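Local atomic coordinates of Lmo1076 protein (Listeria monocytogenes serovar 1/2a, PDB entry 5JQC), a protein that probably acts as a secreted autolysin that degrades the cell wall, represented here by three of its SH3-like GW modules, without the glucosaminidase-family region. Residues Val23-Lys28 and Tyr97-Asn102; Lys64-Gly69 and Gln78-Asn83; Ser122-Thr127 and Gly151-Arg156. One frame throughout, in Å; residues are numbered along the deposited sequence.

Contact 1 of 3, residues Val23-Lys28 and Tyr97-Asn102; sequences VSEDAK and YPKATN. With PEG (di(hydroxyethyl)ether), chain H.
The phenol ring of Tyr97 stands edge-on to strand 19-29: Asp26 C and Ala27 N lie near the ring plane, each 3.8 Å from Tyr97 CD2. Lys28 N and C4 of the bound PEG approach the ring obliquely instead. This is where the chain leaves the first GW module, an SH3-like fold. Strand 94-96 runs antiparallel to strand 19-29, and Tyr97 takes the pairing one step further through its N-H to Asp26 O (2.9 Å, 160° at the hydrogen). With CG anti to its own carbonyl carbon (chi1 -71°), the Tyr97 ring lies along the strand and brings OH beside Lys28 CB. That hydroxyl has its stronger partner in Asp62 OD1, whereas its bond with PEG O4 is weak.

Past Pro98 the chain moves away from the strand, but Lys99 reaches back. Its side chain is extended beyond CG and crosses that of Glu25 at about a right angle, placing NZ near Ser24 O. At 2.5 Å the modelled Lys99 NZ to Ser24 O bond is very short, so its exact length is doubtful. Glu25, bent at chi2 (-68°), adds a long salt bridge from OE2 to Lys99 NZ (3.9 Å). Two waters join the segments as well. One accepts from Lys99 NZ and also bonds Ser24 OG; the other accepts from Asp26 N and lies within hydrogen-bonding distance of Glu25 OE1 and Tyr97 O, though it cannot donate to every acceptor around it at once. Ring packing and polar bonds together tie the start of the connection to the next module back onto the first strand. At the other end of that strand segment, Lys28 NZ donates toward all three PEG oxygens, O1 being nearest at 2.6 Å and O2 next at 3.0 Å.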
loop_
_atom_site.group_PDB
_atom_site.type_symbol
_atom_site.label_atom_id
_atom_site.label_comp_id
_atom_site.label_asym_id
_atom_site.label_seq_id
_atom_site.Cartn_x
_atom_site.Cartn_y
_atom_site.Cartn_z
ATOM N N VAL A 23 15.480 -19.628 -7.521
ATOM C CA VAL A 23 15.015 -18.477 -6.759
ATOM C C VAL A 23 14.277 -17.544 -7.717
ATOM O O VAL A 23 14.354 -17.677 -8.940
ATOM C CB VAL A 23 16.178 -17.736 -6.051
ATOM C CG1 VAL A 23 16.834 -18.648 -5.034
ATOM C CG2 VAL A 23 17.186 -17.227 -7.071
ATOM N N SER A 24 13.547 -16.588 -7.146
ATOM C CA SER A 24 12.921 -15.522 -7.936
ATOM C C SER A 24 13.192 -14.211 -7.208
ATOM O O SER A 24 12.582 -13.922 -6.172
ATOM C CB SER A 24 11.427 -15.762 -8.148
ATOM O OG SER A 24 10.867 -14.722 -8.948
ATOM N N GLU A 25 14.135 -13.435 -7.737
ATOM C CA GLU A 25 14.556 -12.192 -7.114
ATOM C C GLU A 25 14.864 -11.172 -8.196
ATOM O O GLU A 25 15.282 -11.521 -9.303
ATOM C CB GLU A 25 15.811 -12.365 -6.232
ATOM C CG GLU A 25 15.710 -13.400 -5.111
ATOM C CD GLU A 25 14.742 -12.999 -4.011
ATOM O OE1 GLU A 25 14.517 -11.783 -3.808
ATOM O OE2 GLU A 25 14.203 -13.913 -3.349
ATOM N N ASP A 26 14.665 -9.909 -7.857
ATOM C CA ASP A 26 15.193 -8.802 -8.637
ATOM C C ASP A 26 16.446 -8.266 -7.961
ATOM O O ASP A 26 16.555 -8.264 -6.730
ATOM C CB ASP A 26 14.152 -7.691 -8.785
ATOM C CG ASP A 26 12.950 -8.139 -9.582
ATOM O OD1 ASP A 26 13.062 -8.186 -10.829
ATOM O OD2 ASP A 26 11.912 -8.467 -8.961
ATOM N N ALA A 27 17.398 -7.813 -8.768
ATOM C CA ALA A 27 18.618 -7.275 -8.197
ATOM C C ALA A 27 19.229 -6.292 -9.177
ATOM O O ALA A 27 18.911 -6.291 -10.372
ATOM C CB ALA A 27 19.613 -8.386 -7.863
ATOM N N LYS A 28 20.120 -5.460 -8.651
ATOM C CA LYS A 28 20.928 -4.555 -9.449
ATOM C C LYS A 28 22.385 -4.979 -9.351
ATOM O O LYS A 28 22.924 -5.106 -8.245
ATOM C CB LYS A 28 20.777 -3.101 -8.981
ATOM C CG LYS A 28 21.291 -2.104 -10.001
ATOM C CD LYS A 28 21.060 -0.667 -9.577
ATOM C CE LYS A 28 22.057 -0.231 -8.523
ATOM N NZ LYS A 28 21.894 1.212 -8.187
ATOM N N TYR A 97 16.948 -6.478 -4.525
ATOM C CA TYR A 97 15.854 -5.634 -4.065
ATOM C C TYR A 97 14.993 -6.398 -3.060
ATOM O O TYR A 97 14.669 -7.568 -3.278
ATOM C CB TYR A 97 14.985 -5.190 -5.230
ATOM C CG TYR A 97 15.625 -4.181 -6.154
ATOM C CD1 TYR A 97 15.760 -2.849 -5.781
ATOM C CD2 TYR A 97 16.054 -4.550 -7.418
ATOM C CE1 TYR A 97 16.330 -1.924 -6.640
ATOM C CE2 TYR A 97 16.622 -3.631 -8.277
ATOM C CZ TYR A 97 16.757 -2.327 -7.886
ATOM O OH TYR A 97 17.335 -1.433 -8.756
ATOM N N PRO A 98 14.620 -5.769 -1.957
ATOM C CA PRO A 98 13.651 -6.384 -1.050
ATOM C C PRO A 98 12.283 -6.401 -1.703
ATOM O O PRO A 98 11.989 -5.590 -2.582
ATOM C CB PRO A 98 13.671 -5.445 0.157
ATOM C CG PRO A 98 13.933 -4.115 -0.479
ATOM C CD PRO A 98 14.962 -4.401 -1.541
ATOM N N LYS A 99 11.436 -7.325 -1.258
ATOM C CA LYS A 99 10.065 -7.419 -1.750
ATOM C C LYS A 99 9.089 -6.914 -0.693
ATOM O O LYS A 99 9.331 -7.055 0.511
ATOM C CB LYS A 99 9.711 -8.860 -2.128
ATOM C CG LYS A 99 10.556 -9.469 -3.259
ATOM C CD LYS A 99 10.244 -10.962 -3.426
ATOM C CE LYS A 99 10.961 -11.570 -4.624
ATOM N NZ LYS A 99 10.679 -13.025 -4.753
ATOM N N ALA A 100 7.990 -6.313 -1.151
ATOM C CA ALA A 100 6.926 -5.919 -0.242
ATOM C C ALA A 100 6.246 -7.162 0.306
ATOM O O ALA A 100 6.062 -8.147 -0.411
ATOM C CB ALA A 100 5.897 -5.052 -0.962
ATOM N N THR A 101 5.861 -7.113 1.575
ATOM C CA THR A 101 5.056 -8.173 2.169
ATOM C C THR A 101 3.628 -7.687 2.411
ATOM O O THR A 101 3.311 -6.498 2.288
ATOM C CB THR A 101 5.681 -8.659 3.481
ATOM O OG1 THR A 101 5.747 -7.571 4.416
ATOM C CG2 THR A 101 7.079 -9.185 3.229
ATOM N N ASN A 102 2.762 -8.635 2.760
ATOM C CA ASN A 102 1.379 -8.348 3.126
ATOM C C ASN A 102 0.650 -7.609 2.004
ATOM O O ASN A 102 -0.221 -6.778 2.260
ATOM C CB ASN A 102 1.319 -7.557 4.441
ATOM C CG ASN A 102 0.099 -7.897 5.284
ATOM O OD1 ASN A 102 -0.450 -8.997 5.190
ATOM N ND2 ASN A 102 -0.332 -6.951 6.116
HETATM C C1 PEG H . 23.360 0.854 -4.915
HETATM O O1 PEG H . 23.541 1.460 -6.201
HETATM C C2 PEG H . 22.112 -0.027 -4.897
HETATM O O2 PEG H . 20.991 0.704 -5.397
HETATM C C3 PEG H . 19.777 -0.049 -5.454
HETATM C C4 PEG H . 18.626 0.863 -5.885
HETATM O O4 PEG H . 18.791 1.272 -7.251
HETATM O O HOH W 1 9.013 -12.848 -7.317
HETATM O O HOH W 2 13.958 -9.578 -5.256
#

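Contact 2 of 3, residues Lys64-Gly69 and Gln78-Asn83; sequences KILKEG and QFSLNN
Gln78 has more surface buried by this contact than any other residue. Its CG lies anti to the backbone N (chi1 178°), and its chain runs alongside that of Lys67, both pointing the same way. Gln78 OE1 ends up against hydrocarbon: 3.3 Å from Leu66 CB and 3.5 Å from Lys67 CG. It is buried and has no hydrogen-bonding partner in the model, a likely energetic cost, while the ammonium of Lys67 turns elsewhere, to Asn22.

Lys64 and Ser80 face each other as an antiparallel hydrogen-bonded pair. Lys64 N donates to Ser80 O almost straight (3.1 Å, 170°), and Ser80 N returns a more bent bond to Lys64 O. Ser80 OG stands between its backbone N and carbonyl carbon, which sets it against Lys64 CB at 3.3 Å and also beside Leu66 CD1. On the other face, buried Ile65 touches Phe79 CB with its CD1, and the Phe79 ring makes edge-to-face stacks with Tyr58 and Phe94.

Toward Gln78 the pairing slips by one residue: Leu66 N donates to Gln78 O (2.8 Å), yet Gln78 N donates to Lys67 O (2.9 Å). Leu66 and Lys67 together opposite Gln78 form a classic beta bulge in the 62-71/74-81 hairpin of this SH3-like module.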
loop_
_atom_site.group_PDB
_atom_site.type_symbol
_atom_site.label_atom_id
_atom_site.label_comp_id
_atom_site.label_asym_id
_atom_site.label_seq_id
_atom_site.Cartn_x
_atom_site.Cartn_y
_atom_site.Cartn_z
ATOM N N LYS A 64 17.186 -10.155 -13.227
ATOM C CA LYS A 64 16.405 -11.169 -12.540
ATOM C C LYS A 64 17.347 -12.287 -12.119
ATOM O O LYS A 64 18.191 -12.717 -12.911
ATOM C CB LYS A 64 15.302 -11.712 -13.457
ATOM C CG LYS A 64 14.276 -10.674 -13.938
ATOM C CD LYS A 64 13.014 -10.695 -13.078
ATOM C CE LYS A 64 11.904 -9.839 -13.673
ATOM N NZ LYS A 64 10.612 -10.045 -12.958
ATOM N N ILE A 65 17.209 -12.758 -10.887
ATOM C CA ILE A 65 18.040 -13.843 -10.387
ATOM C C ILE A 65 17.192 -15.099 -10.388
ATOM O O ILE A 65 16.143 -15.149 -9.734
ATOM C CB ILE A 65 18.596 -13.546 -8.988
ATOM C CG1 ILE A 65 19.355 -12.218 -8.985
ATOM C CG2 ILE A 65 19.515 -14.671 -8.535
ATOM C CD1 ILE A 65 20.573 -12.200 -9.889
ATOM N N LEU A 66 17.664 -16.120 -11.108
ATOM C CA LEU A 66 16.923 -17.348 -11.359
ATOM C C LEU A 66 17.401 -18.530 -10.527
ATOM O O LEU A 66 16.588 -19.358 -10.105
ATOM C CB LEU A 66 17.016 -17.714 -12.845
ATOM C CG LEU A 66 16.206 -16.936 -13.887
ATOM C CD1 LEU A 66 16.757 -15.542 -14.114
ATOM C CD2 LEU A 66 16.210 -17.734 -15.184
ATOM N N LYS A 67 18.705 -18.654 -10.304
ATOM C CA LYS A 67 19.243 -19.789 -9.570
ATOM C C LYS A 67 20.418 -19.305 -8.740
ATOM O O LYS A 67 21.038 -18.286 -9.053
ATOM C CB LYS A 67 19.739 -20.921 -10.482
ATOM C CG LYS A 67 18.768 -21.462 -11.525
ATOM C CD LYS A 67 19.454 -22.584 -12.319
ATOM C CE LYS A 67 18.600 -23.032 -13.509
ATOM N NZ LYS A 67 17.305 -23.610 -13.069
ATOM N N GLU A 68 20.724 -20.055 -7.684
ATOM C CA GLU A 68 21.947 -19.845 -6.916
ATOM C C GLU A 68 22.605 -21.194 -6.706
ATOM O O GLU A 68 21.916 -22.200 -6.546
ATOM C CB GLU A 68 21.691 -19.199 -5.554
ATOM C CG GLU A 68 20.774 -17.995 -5.595
ATOM C CD GLU A 68 20.875 -17.154 -4.331
ATOM O OE1 GLU A 68 21.572 -17.606 -3.391
ATOM O OE2 GLU A 68 20.260 -16.054 -4.285
ATOM N N GLY A 69 23.935 -21.203 -6.687
ATOM C CA GLY A 69 24.707 -22.408 -6.434
ATOM C C GLY A 69 25.991 -22.079 -5.696
ATOM O O GLY A 69 26.595 -21.023 -5.928
ATOM N N GLN A 78 22.618 -17.271 -11.228
ATOM C CA GLN A 78 22.271 -17.162 -12.646
ATOM C C GLN A 78 21.303 -16.002 -12.851
ATOM O O GLN A 78 20.147 -16.078 -12.427
ATOM C CB GLN A 78 21.640 -18.460 -13.168
ATOM C CG GLN A 78 21.204 -18.383 -14.630
ATOM C CD GLN A 78 20.254 -19.498 -15.048
ATOM O OE1 GLN A 78 19.195 -19.679 -14.455
ATOM N NE2 GLN A 78 20.634 -20.248 -16.076
ATOM N N PHE A 79 21.766 -14.947 -13.519
ATOM C CA PHE A 79 20.986 -13.743 -13.744
ATOM C C PHE A 79 20.628 -13.598 -15.216
ATOM O O PHE A 79 21.297 -14.144 -16.099
ATOM C CB PHE A 79 21.739 -12.491 -13.306
ATOM C CG PHE A 79 22.953 -12.194 -14.144
ATOM C CD1 PHE A 79 24.077 -13.006 -14.078
ATOM C CD2 PHE A 79 22.980 -11.097 -14.989
ATOM C CE1 PHE A 79 25.186 -12.737 -14.842
ATOM C CE2 PHE A 79 24.101 -10.823 -15.755
ATOM C CZ PHE A 79 25.200 -11.649 -15.678
ATOM N N SER A 80 19.583 -12.808 -15.468
ATOM C CA SER A 80 19.061 -12.571 -16.806
ATOM C C SER A 80 18.792 -11.087 -17.002
ATOM O O SER A 80 18.230 -10.426 -16.122
ATOM C CB SER A 80 17.769 -13.352 -17.034
ATOM O OG SER A 80 16.718 -12.809 -16.245
ATOM N N LEU A 81 19.186 -10.571 -18.161
ATOM C CA LEU A 81 18.953 -9.179 -18.521
ATOM C C LEU A 81 17.821 -9.120 -19.538
ATOM O O LEU A 81 17.922 -9.709 -20.621
ATOM C CB LEU A 81 20.220 -8.535 -19.080
ATOM C CG LEU A 81 20.035 -7.064 -19.425
ATOM C CD1 LEU A 81 19.600 -6.297 -18.192
ATOM C CD2 LEU A 81 21.312 -6.502 -20.001
ATOM N N ASN A 82 16.753 -8.400 -19.188
ATOM C CA ASN A 82 15.559 -8.320 -20.025
ATOM C C ASN A 82 15.094 -9.714 -20.408
ATOM O O ASN A 82 14.811 -9.997 -21.569
ATOM C CB ASN A 82 15.800 -7.467 -21.268
ATOM C CG ASN A 82 16.279 -6.074 -20.927
ATOM O OD1 ASN A 82 17.242 -5.575 -21.509
ATOM N ND2 ASN A 82 15.623 -5.443 -19.961
ATOM N N ASN A 83 15.064 -10.600 -19.414
ATOM C CA ASN A 83 14.614 -11.985 -19.547
ATOM C C ASN A 83 15.471 -12.798 -20.519
ATOM O O ASN A 83 15.076 -13.896 -20.926
ATOM C CB ASN A 83 13.128 -12.051 -19.938
ATOM C CG ASN A 83 12.225 -11.374 -18.909
ATOM O OD1 ASN A 83 11.950 -11.933 -17.843
ATOM N ND2 ASN A 83 11.772 -10.162 -19.220
#

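Contact 3 of 3, residues Ser122-Thr127 and Gly151-Arg156; sequences SEVPGT and GQISGR
Gly151, on strand 144-153 of the second GW module, an SH3-like fold, meets the Val124 side chain with bare backbone: its CA lies 4.2 Å from Val124 CG2, and the lack of a side chain lets the valine come close. Gln152 directs its side chain the other way.

Ile153 carries most of the contact. CG1 anti to its N (chi1 -168°) leaves CG2 on the side of Val124, whose CG1 it meets at 3.5 Å as the two side chains slide past each other in opposite directions. Farther out, Ile153 CD1 comes to 3.5 Å from Pro125 O and 4.1 Å from Thr127 CG2. From Ile153 to Arg156 the chain makes a type I' turn into strand 156-163, through Ser154 and Gly155 with positive phi; Arg156 NE makes a salt bridge to a sulfate, probably from the crystallisation liquor.

In the opposing loop, Val124 to Thr127 form a type II turn, with Gly126 at its third position. Val124 O is gripped twice by Thr127, from N and, at 2.6 Å, from OG1. Tyr158 and Trp170 pack against Val124 as well. No hydrogen bond links the two segments: each turn bonds its own backbone, so what they share directly is apolar, van der Waals contact centred on Val124 and Ile153.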
loop_
_atom_site.group_PDB
_atom_site.type_symbol
_atom_site.label_atom_id
_atom_site.label_comp_id
_atom_site.label_asym_id
_atom_site.label_seq_id
_atom_site.Cartn_x
_atom_site.Cartn_y
_atom_site.Cartn_z
ATOM N N SER A 122 6.321 5.525 -6.762
ATOM C CA SER A 122 5.714 4.742 -7.840
ATOM C C SER A 122 5.569 3.265 -7.496
ATOM O O SER A 122 4.789 2.559 -8.146
ATOM C CB SER A 122 6.531 4.876 -9.127
ATOM O OG SER A 122 7.796 4.251 -9.000
ATOM N N GLU A 123 6.314 2.775 -6.512
ATOM C CA GLU A 123 6.079 1.458 -5.936
ATOM C C GLU A 123 6.323 1.567 -4.442
ATOM O O GLU A 123 6.822 2.585 -3.951
ATOM C CB GLU A 123 6.995 0.382 -6.541
ATOM C CG GLU A 123 7.038 0.351 -8.050
ATOM C CD GLU A 123 5.855 -0.360 -8.638
ATOM O OE1 GLU A 123 5.111 -1.014 -7.868
ATOM O OE2 GLU A 123 5.677 -0.270 -9.871
ATOM N N VAL A 124 5.983 0.505 -3.714
ATOM C CA VAL A 124 6.419 0.377 -2.327
ATOM C C VAL A 124 7.907 0.728 -2.298
ATOM O O VAL A 124 8.691 0.183 -3.087
ATOM C CB VAL A 124 6.143 -1.030 -1.776
ATOM C CG1 VAL A 124 6.658 -1.136 -0.354
ATOM C CG2 VAL A 124 4.681 -1.328 -1.822
ATOM N N PRO A 125 8.328 1.668 -1.463
ATOM C CA PRO A 125 9.707 2.161 -1.549
ATOM C C PRO A 125 10.725 1.074 -1.236
ATOM O O PRO A 125 10.532 0.257 -0.334
ATOM C CB PRO A 125 9.753 3.292 -0.516
ATOM C CG PRO A 125 8.467 3.211 0.257
ATOM C CD PRO A 125 7.486 2.486 -0.577
ATOM N N GLY A 126 11.820 1.075 -2.001
ATOM C CA GLY A 126 12.898 0.115 -1.869
ATOM C C GLY A 126 12.735 -1.101 -2.758
ATOM O O GLY A 126 13.723 -1.794 -3.039
ATOM N N THR A 127 11.512 -1.383 -3.194
ATOM C CA THR A 127 11.297 -2.515 -4.075
ATOM C C THR A 127 11.757 -2.163 -5.488
ATOM O O THR A 127 12.104 -1.018 -5.796
ATOM C CB THR A 127 9.825 -2.935 -4.061
ATOM O OG1 THR A 127 9.014 -1.869 -4.568
ATOM C CG2 THR A 127 9.388 -3.244 -2.636
ATOM N N GLY A 151 0.847 -2.632 0.664
ATOM C CA GLY A 151 2.043 -3.436 0.750
ATOM C C GLY A 151 2.881 -2.930 1.893
ATOM O O GLY A 151 2.835 -1.733 2.209
ATOM N N GLN A 152 3.654 -3.806 2.526
ATOM C CA GLN A 152 4.444 -3.413 3.677
ATOM C C GLN A 152 5.916 -3.634 3.403
ATOM O O GLN A 152 6.293 -4.490 2.599
ATOM C CB GLN A 152 4.048 -4.182 4.928
ATOM C CG GLN A 152 2.626 -3.889 5.361
ATOM C CD GLN A 152 2.213 -4.695 6.576
ATOM O OE1 GLN A 152 2.931 -5.610 7.006
ATOM N NE2 GLN A 152 1.049 -4.358 7.143
ATOM N N ILE A 153 6.735 -2.837 4.078
ATOM C CA ILE A 153 8.180 -2.981 4.036
ATOM C C ILE A 153 8.759 -2.177 5.185
ATOM O O ILE A 153 8.312 -1.061 5.484
ATOM C CB ILE A 153 8.761 -2.546 2.671
ATOM C CG1 ILE A 153 10.211 -2.982 2.575
ATOM C CG2 ILE A 153 8.698 -1.051 2.495
ATOM C CD1 ILE A 153 10.740 -2.918 1.173
ATOM N N SER A 154 9.741 -2.773 5.848
ATOM C CA SER A 154 10.425 -2.139 6.969
ATOM C C SER A 154 9.452 -1.787 8.086
ATOM O O SER A 154 9.680 -0.854 8.861
ATOM C CB SER A 154 11.211 -0.911 6.516
ATOM O OG SER A 154 12.280 -1.321 5.688
ATOM N N GLY A 155 8.375 -2.557 8.192
ATOM C CA GLY A 155 7.385 -2.320 9.215
ATOM C C GLY A 155 6.419 -1.196 8.928
ATOM O O GLY A 155 5.599 -0.872 9.803
ATOM N N ARG A 156 6.462 -0.604 7.735
ATOM C CA ARG A 156 5.525 0.448 7.360
ATOM C C ARG A 156 4.585 -0.032 6.258
ATOM O O ARG A 156 4.977 -0.811 5.381
ATOM C CB ARG A 156 6.260 1.716 6.906
ATOM C CG ARG A 156 7.076 2.386 7.985
ATOM C CD ARG A 156 8.533 2.496 7.504
ATOM N NE ARG A 156 9.513 2.533 8.594
ATOM C CZ ARG A 156 10.733 3.061 8.488
ATOM N NH1 ARG A 156 11.563 3.049 9.528
ATOM N NH2 ARG A 156 11.122 3.626 7.345
#

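How the contacts relate
Contact 2 is nested within the chain loop closed by contact 1. Contact 2 and the 23-28 side of contact 1 belong to the five-stranded sheet of the first GW module, where strands 19-29 and 62-71 are neighbours. Their centres lie about 13 Å apart, and they touch directly, Glu25 O with Ile65 N and Val23 N with Leu66 O. Contact 3 follows in sequence, within the second module. Its centre is about 11 Å from that of contact 1 but about 23 Å from that of contact 2, with no touch to the latter. Residues 97-102 bridge the gap: Thr101 O meets Gln152 N, and Pro98 packs on Gly126. The connection between modules therefore lies against both, consistent with a defined placement of one beside the other.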